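Local atomic coordinates of BH0493 protein (Bacillus halodurans C-125, PDB entry 2QEE), a protein that binds zinc and probably acts as a metal-dependent enzyme of the amidohydrolase superfamily. Residues S72-E75 / Q76-I80; V63-E66 / A67-A70; I39-D43 / I44-L48. One frame throughout, in Å; residues are numbered along the deposited sequence.

Contact 1 of 3, residues S72-E75 / Q76-I80; sequences SKRE and QADLI
Q76 packs back on the start of its own helix, its CG lying 3.5 Å from S72 O, the oxygen that also accepts from Q76 N at 2.9 Å. With CG anti to the carbonyl carbon (chi1 -74°) and the chain extended beyond it, the amide is carried along K73. There Q76 OE1 accepts a hydrogen bond from a water at 2.6 Å, and K73 NZ, which also bonds T49, donates one to the same water at 2.8 Å. Q76 NE2 in turn donates to F68 O, so both ends of this buried amide are held and its rotation is fixed. The extended E75 side chain runs back to S72, just ahead of the first helical turn, where S72 N donates to E75 OE1 at 3.1 Å, approaching from 48° above the carboxylate plane; E75 N donates to S72 OG, also at 3.1 Å. R74 contributes mainly backbone: R74 O receives D78 N at 2.9 Å, with the D78 carboxylate folded close over that carbonyl. R74 NE is 5.9 Å from D78 OD2, and each group is paired elsewhere: R74 in a salt bridge with D45, D78 in one with R118 of helix 114-122. The reciprocal S72-E75 pair, with S72 as N-cap, is a capping box, which closes the N-terminus of helix 73-86.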
# COMPACT_ATOMS: atom_id res chain seq x y z
N SER C 72 32.41 -23.38 -6.47
CA SER C 72 32.62 -23.55 -5.03
C SER C 72 31.98 -22.38 -4.30
O SER C 72 31.77 -21.35 -4.90
CB SER C 72 34.10 -23.56 -4.67
OG SER C 72 34.73 -22.32 -4.99
N LYS C 73 31.71 -22.54 -3.01
CA LYS C 73 31.24 -21.38 -2.22
C LYS C 73 32.14 -20.13 -2.39
O LYS C 73 31.64 -19.01 -2.64
CB LYS C 73 30.99 -21.74 -0.75
CG LYS C 73 30.06 -20.69 -0.05
CD LYS C 73 29.29 -21.23 1.11
CE LYS C 73 28.11 -22.07 0.64
NZ LYS C 73 26.86 -21.23 0.52
N ARG C 74 33.46 -20.30 -2.34
CA ARG C 74 34.34 -19.14 -2.51
C ARG C 74 34.15 -18.48 -3.86
O ARG C 74 34.09 -17.26 -3.95
CB ARG C 74 35.82 -19.49 -2.31
CG ARG C 74 36.77 -18.25 -2.21
CD ARG C 74 38.29 -18.64 -2.08
NE ARG C 74 38.99 -18.43 -0.79
CZ ARG C 74 38.45 -18.35 0.44
NH1 ARG C 74 37.14 -18.44 0.66
NH2 ARG C 74 39.27 -18.19 1.48
N GLU C 75 34.05 -19.28 -4.92
CA GLU C 75 33.87 -18.74 -6.28
C GLU C 75 32.53 -18.01 -6.43
O GLU C 75 32.50 -16.95 -7.06
CB GLU C 75 33.95 -19.84 -7.35
CG GLU C 75 35.38 -20.35 -7.52
CD GLU C 75 35.48 -21.70 -8.20
OE1 GLU C 75 34.46 -22.34 -8.51
OE2 GLU C 75 36.63 -22.13 -8.41
N GLN C 76 31.47 -18.58 -5.86
CA GLN C 76 30.13 -17.94 -5.87
C GLN C 76 30.24 -16.59 -5.16
O GLN C 76 29.80 -15.57 -5.69
CB GLN C 76 29.13 -18.83 -5.15
CG GLN C 76 28.72 -20.08 -5.95
CD GLN C 76 27.89 -21.03 -5.12
OE1 GLN C 76 27.78 -20.88 -3.91
NE2 GLN C 76 27.33 -22.05 -5.76
N ALA C 77 30.88 -16.59 -3.99
CA ALA C 77 31.03 -15.35 -3.22
C ALA C 77 31.84 -14.29 -3.97
O ALA C 77 31.50 -13.12 -3.97
CB ALA C 77 31.62 -15.66 -1.85
N ASP C 78 32.93 -14.70 -4.62
CA ASP C 78 33.69 -13.83 -5.46
C ASP C 78 32.83 -13.21 -6.59
O ASP C 78 32.96 -12.02 -6.89
CB ASP C 78 34.84 -14.62 -6.14
CG ASP C 78 35.99 -14.95 -5.22
OD1 ASP C 78 36.14 -14.34 -4.14
OD2 ASP C 78 36.80 -15.80 -5.63
N LEU C 79 32.04 -14.03 -7.28
CA LEU C 79 31.20 -13.56 -8.37
C LEU C 79 30.18 -12.50 -7.82
O LEU C 79 29.97 -11.43 -8.43
CB LEU C 79 30.41 -14.73 -8.98
CG LEU C 79 29.51 -14.31 -10.16
CD1 LEU C 79 30.28 -13.79 -11.37
CD2 LEU C 79 28.53 -15.42 -10.55
N ILE C 80 29.52 -12.87 -6.72
CA ILE C 80 28.49 -11.98 -6.07
C ILE C 80 29.14 -10.63 -5.69
O ILE C 80 28.59 -9.57 -5.99
CB ILE C 80 27.74 -12.68 -4.93
CG1 ILE C 80 26.85 -13.78 -5.57
CG2 ILE C 80 26.90 -11.65 -4.05
CD1 ILE C 80 26.23 -14.77 -4.56
O HOH W 1 25.96 -21.53 -2.16

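Contact 2 of 3, residues V63-E66 / A67-A70; sequences VSIE and AFWA
I65 and W69 run side by side and point the same way, one helical turn apart. The longer branch of the isoleucine does the touching: I65 CD1 comes to 3.3 Å from W69 NE1, and I65 CG1 lies 3.6 Å from W69 CD1. This follows from CG1 standing anti to the backbone N (chi1 -169°), which swings that branch along the helix to the indole. I65 CD1 also reaches F68, meeting the ring obliquely at 4.3 Å from F68 CD2. The two ring planes are steeply inclined, about 70° apart: F68 CD2 sits over one face of the W69 ring, offset toward its rim, while W69 CH2 comes to the edge of the phenyl in its plane. W69 NE1 finds its acceptor outside, at A270 O, and the buried F68 ring continues onto V54, L79 and I80. S64 OG accepts from A67 N at 2.9 Å (162°). V63 CG1 reaches past this cap and touches A67 CB at 3.8 Å and F68 CB at 4.4 Å. A serine N-cap flanked by an apolar contact between the residue before it and the fourth residue after it is the hydrophobic staple, here opening the short surface helix 65-70.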
# COMPACT_ATOMS: atom_id res chain seq x y z
N VAL C 63 26.85 -15.37 -16.16
CA VAL C 63 27.10 -16.74 -15.73
C VAL C 63 25.75 -17.47 -15.62
O VAL C 63 24.77 -16.94 -15.04
CB VAL C 63 27.87 -16.77 -14.37
CG1 VAL C 63 27.94 -18.15 -13.76
CG2 VAL C 63 29.28 -16.19 -14.53
N SER C 64 25.66 -18.68 -16.17
CA SER C 64 24.40 -19.42 -16.12
C SER C 64 24.11 -19.94 -14.71
O SER C 64 25.03 -20.16 -13.93
CB SER C 64 24.44 -20.62 -17.09
OG SER C 64 25.13 -21.70 -16.49
N ILE C 65 22.85 -20.19 -14.41
CA ILE C 65 22.51 -20.75 -13.10
C ILE C 65 23.23 -22.09 -12.83
O ILE C 65 23.70 -22.33 -11.70
CB ILE C 65 20.95 -20.84 -12.84
CG1 ILE C 65 20.65 -21.19 -11.37
CG2 ILE C 65 20.26 -21.85 -13.76
CD1 ILE C 65 21.21 -20.12 -10.33
N GLU C 66 23.30 -22.95 -13.85
CA GLU C 66 24.03 -24.22 -13.73
C GLU C 66 25.50 -23.97 -13.39
O GLU C 66 26.05 -24.60 -12.48
CB GLU C 66 23.89 -25.03 -15.05
CG GLU C 66 22.45 -25.37 -15.44
CD GLU C 66 21.67 -24.18 -16.01
OE1 GLU C 66 22.29 -23.26 -16.61
OE2 GLU C 66 20.43 -24.17 -15.88
N ALA C 67 26.14 -23.03 -14.08
CA ALA C 67 27.54 -22.76 -13.84
C ALA C 67 27.70 -22.24 -12.42
O ALA C 67 28.63 -22.62 -11.70
CB ALA C 67 28.09 -21.77 -14.85
N PHE C 68 26.74 -21.40 -11.98
CA PHE C 68 26.78 -20.86 -10.61
C PHE C 68 26.79 -21.97 -9.54
O PHE C 68 27.63 -21.98 -8.63
CB PHE C 68 25.62 -19.85 -10.38
CG PHE C 68 25.63 -19.25 -9.00
CD1 PHE C 68 26.44 -18.16 -8.71
CD2 PHE C 68 24.85 -19.80 -7.98
CE1 PHE C 68 26.49 -17.64 -7.40
CE2 PHE C 68 24.89 -19.27 -6.68
CZ PHE C 68 25.70 -18.19 -6.41
N TRP C 69 25.87 -22.92 -9.66
CA TRP C 69 25.73 -23.95 -8.65
C TRP C 69 26.93 -24.89 -8.67
O TRP C 69 27.23 -25.54 -7.65
CB TRP C 69 24.44 -24.70 -8.87
CG TRP C 69 23.21 -23.91 -8.50
CD1 TRP C 69 22.08 -23.76 -9.26
CD2 TRP C 69 23.00 -23.16 -7.30
NE1 TRP C 69 21.17 -22.97 -8.58
CE2 TRP C 69 21.71 -22.58 -7.38
CE3 TRP C 69 23.77 -22.92 -6.15
CZ2 TRP C 69 21.19 -21.77 -6.37
CZ3 TRP C 69 23.26 -22.10 -5.15
CH2 TRP C 69 21.97 -21.55 -5.26
N ALA C 70 27.60 -24.94 -9.82
CA ALA C 70 28.83 -25.75 -10.03
C ALA C 70 30.07 -25.12 -9.41
O ALA C 70 31.11 -25.80 -9.23
CB ALA C 70 29.08 -26.00 -11.55

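Contact 3 of 3, residues I39-D43 / I44-L48; sequences ILLWD and IDELL
The flat E46 carboxylate has the isobutyl group of L41 over one of its faces: L41 CD2 stands 4.0 Å from E46 OE2, and L41 CD1 4.0 Å from E46 OE1, the two side chains crossing at about a right angle. A water that accepts from W42 N lies above that same face and makes a weak bond to E46 OE2, while E46 OE1 has a weak, long ion pair with K73. The second flat group, the D43 carboxylate, is met by E46 N nearly along the C-O axis of OD1, at 2.9 Å. D43 CG sits between the backbone N and the carbonyl carbon (chi1 82°), which turns OD1 over the helix end. In E46, chi1 (-67°, CG anti to the carbonyl carbon) sets CG 3.3 Å from W42 O, and the bend at chi2 then turns the carboxylate toward L41. D43 O accepts L47 N at 2.9 Å, in the carbonyl plane, and starts the helical bonding; buried I44 N has no partner. With an alanine here in place of D43 the carboxylate is gone, and E46 N would probably lose its side-chain acceptor, leaving the first turn less firmly capped. E362 holds D43 N, and W42 NE1 bonds S126, fixing the loop from outside. D43 is thus an aspartate N-cap for helix 44-48, ending the loop that follows strand 24-26 and the zinc ligands H28 and H30, which fit the HxH motif of the amidohydrolase superfamily; L41 lies about 8 Å from H30, side chain to side chain.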
# COMPACT_ATOMS: atom_id res chain seq x y z
N ILE C 39 25.64 -27.24 10.55
CA ILE C 39 24.36 -26.64 10.12
C ILE C 39 24.23 -25.18 10.58
O ILE C 39 23.42 -24.45 10.01
CB ILE C 39 23.07 -27.38 10.59
CG1 ILE C 39 23.12 -27.74 12.07
CG2 ILE C 39 22.81 -28.60 9.74
CD1 ILE C 39 21.75 -28.24 12.55
N LEU C 40 24.99 -24.78 11.59
CA LEU C 40 25.17 -23.33 11.88
C LEU C 40 26.07 -22.71 10.83
O LEU C 40 27.31 -22.94 10.82
CB LEU C 40 25.74 -23.10 13.30
CG LEU C 40 26.01 -21.62 13.64
CD1 LEU C 40 24.70 -20.84 13.77
CD2 LEU C 40 26.76 -21.49 14.97
N LEU C 41 25.45 -21.89 9.94
CA LEU C 41 26.19 -21.24 8.86
C LEU C 41 26.75 -19.92 9.33
O LEU C 41 26.03 -19.14 9.98
CB LEU C 41 25.28 -20.98 7.63
CG LEU C 41 24.61 -22.25 7.07
CD1 LEU C 41 23.76 -21.89 5.86
CD2 LEU C 41 25.69 -23.34 6.66
N TRP C 42 28.01 -19.66 9.02
CA TRP C 42 28.67 -18.38 9.33
C TRP C 42 29.86 -18.10 8.47
O TRP C 42 30.45 -19.02 7.91
CB TRP C 42 29.07 -18.25 10.78
CG TRP C 42 30.08 -19.27 11.36
CD1 TRP C 42 29.82 -20.54 11.78
CD2 TRP C 42 31.46 -19.01 11.68
NE1 TRP C 42 30.98 -21.12 12.31
CE2 TRP C 42 32.00 -20.21 12.24
CE3 TRP C 42 32.30 -17.90 11.51
CZ2 TRP C 42 33.33 -20.30 12.68
CZ3 TRP C 42 33.66 -18.01 11.90
CH2 TRP C 42 34.15 -19.20 12.49
N ASP C 43 30.19 -16.81 8.42
CA ASP C 43 31.31 -16.18 7.69
C ASP C 43 30.93 -15.41 6.47
O ASP C 43 29.79 -15.53 5.99
CB ASP C 43 32.53 -17.10 7.44
CG ASP C 43 32.39 -18.02 6.23
OD1 ASP C 43 31.56 -17.81 5.30
OD2 ASP C 43 33.16 -19.01 6.22
N ILE C 44 31.88 -14.64 5.94
CA ILE C 44 31.59 -13.73 4.79
C ILE C 44 31.17 -14.46 3.51
O ILE C 44 30.36 -13.93 2.72
CB ILE C 44 32.76 -12.76 4.55
CG1 ILE C 44 32.48 -11.71 3.47
CG2 ILE C 44 34.06 -13.59 4.17
CD1 ILE C 44 31.23 -10.81 3.71
N ASP C 45 31.76 -15.62 3.22
CA ASP C 45 31.31 -16.40 2.08
C ASP C 45 29.87 -16.87 2.21
O ASP C 45 29.14 -16.87 1.21
CB ASP C 45 32.24 -17.62 1.90
CG ASP C 45 33.60 -17.23 1.34
OD1 ASP C 45 33.79 -16.10 0.84
OD2 ASP C 45 34.50 -18.08 1.36
N GLU C 46 29.44 -17.22 3.42
CA GLU C 46 28.06 -17.61 3.65
C GLU C 46 27.14 -16.36 3.54
O GLU C 46 26.08 -16.45 2.95
CB GLU C 46 27.95 -18.21 5.02
CG GLU C 46 28.72 -19.57 5.12
CD GLU C 46 28.04 -20.73 4.40
OE1 GLU C 46 26.92 -20.58 3.82
OE2 GLU C 46 28.63 -21.83 4.44
N LEU C 47 27.57 -15.24 4.11
CA LEU C 47 26.83 -13.96 3.95
C LEU C 47 26.59 -13.63 2.49
O LEU C 47 25.49 -13.32 2.08
CB LEU C 47 27.56 -12.78 4.60
CG LEU C 47 27.50 -12.72 6.12
CD1 LEU C 47 28.43 -11.59 6.66
CD2 LEU C 47 26.04 -12.51 6.60
N LEU C 48 27.65 -13.71 1.69
CA LEU C 48 27.56 -13.37 0.28
C LEU C 48 26.74 -14.36 -0.56
O LEU C 48 26.18 -13.98 -1.58
CB LEU C 48 28.98 -13.25 -0.27
CG LEU C 48 29.65 -11.91 0.08
CD1 LEU C 48 31.17 -11.99 -0.29
CD2 LEU C 48 29.02 -10.65 -0.60
O HOH W 2 29.26 -22.16 7.70

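How the contacts relate
Along the chain contact 3 comes first, then contact 2, then contact 1, each at the N-terminus of a different helix: 44-48, 65-70 and 73-86. All three lie on the same side of the chain's centre. Contact 1 is the middle piece in space, its centre 11 Å from that of contact 2 and 12 Å from that of contact 3, and it touches both through side chains of helix 73-86, with A77 and I80 meeting D45 and L48 of contact 3. Contacts 2 and 3 do not touch, their nearest atoms being about 6 Å apart. Helix 73-86 therefore joins the outlying surface helix 65-70 to the segment that leads back toward the zinc site.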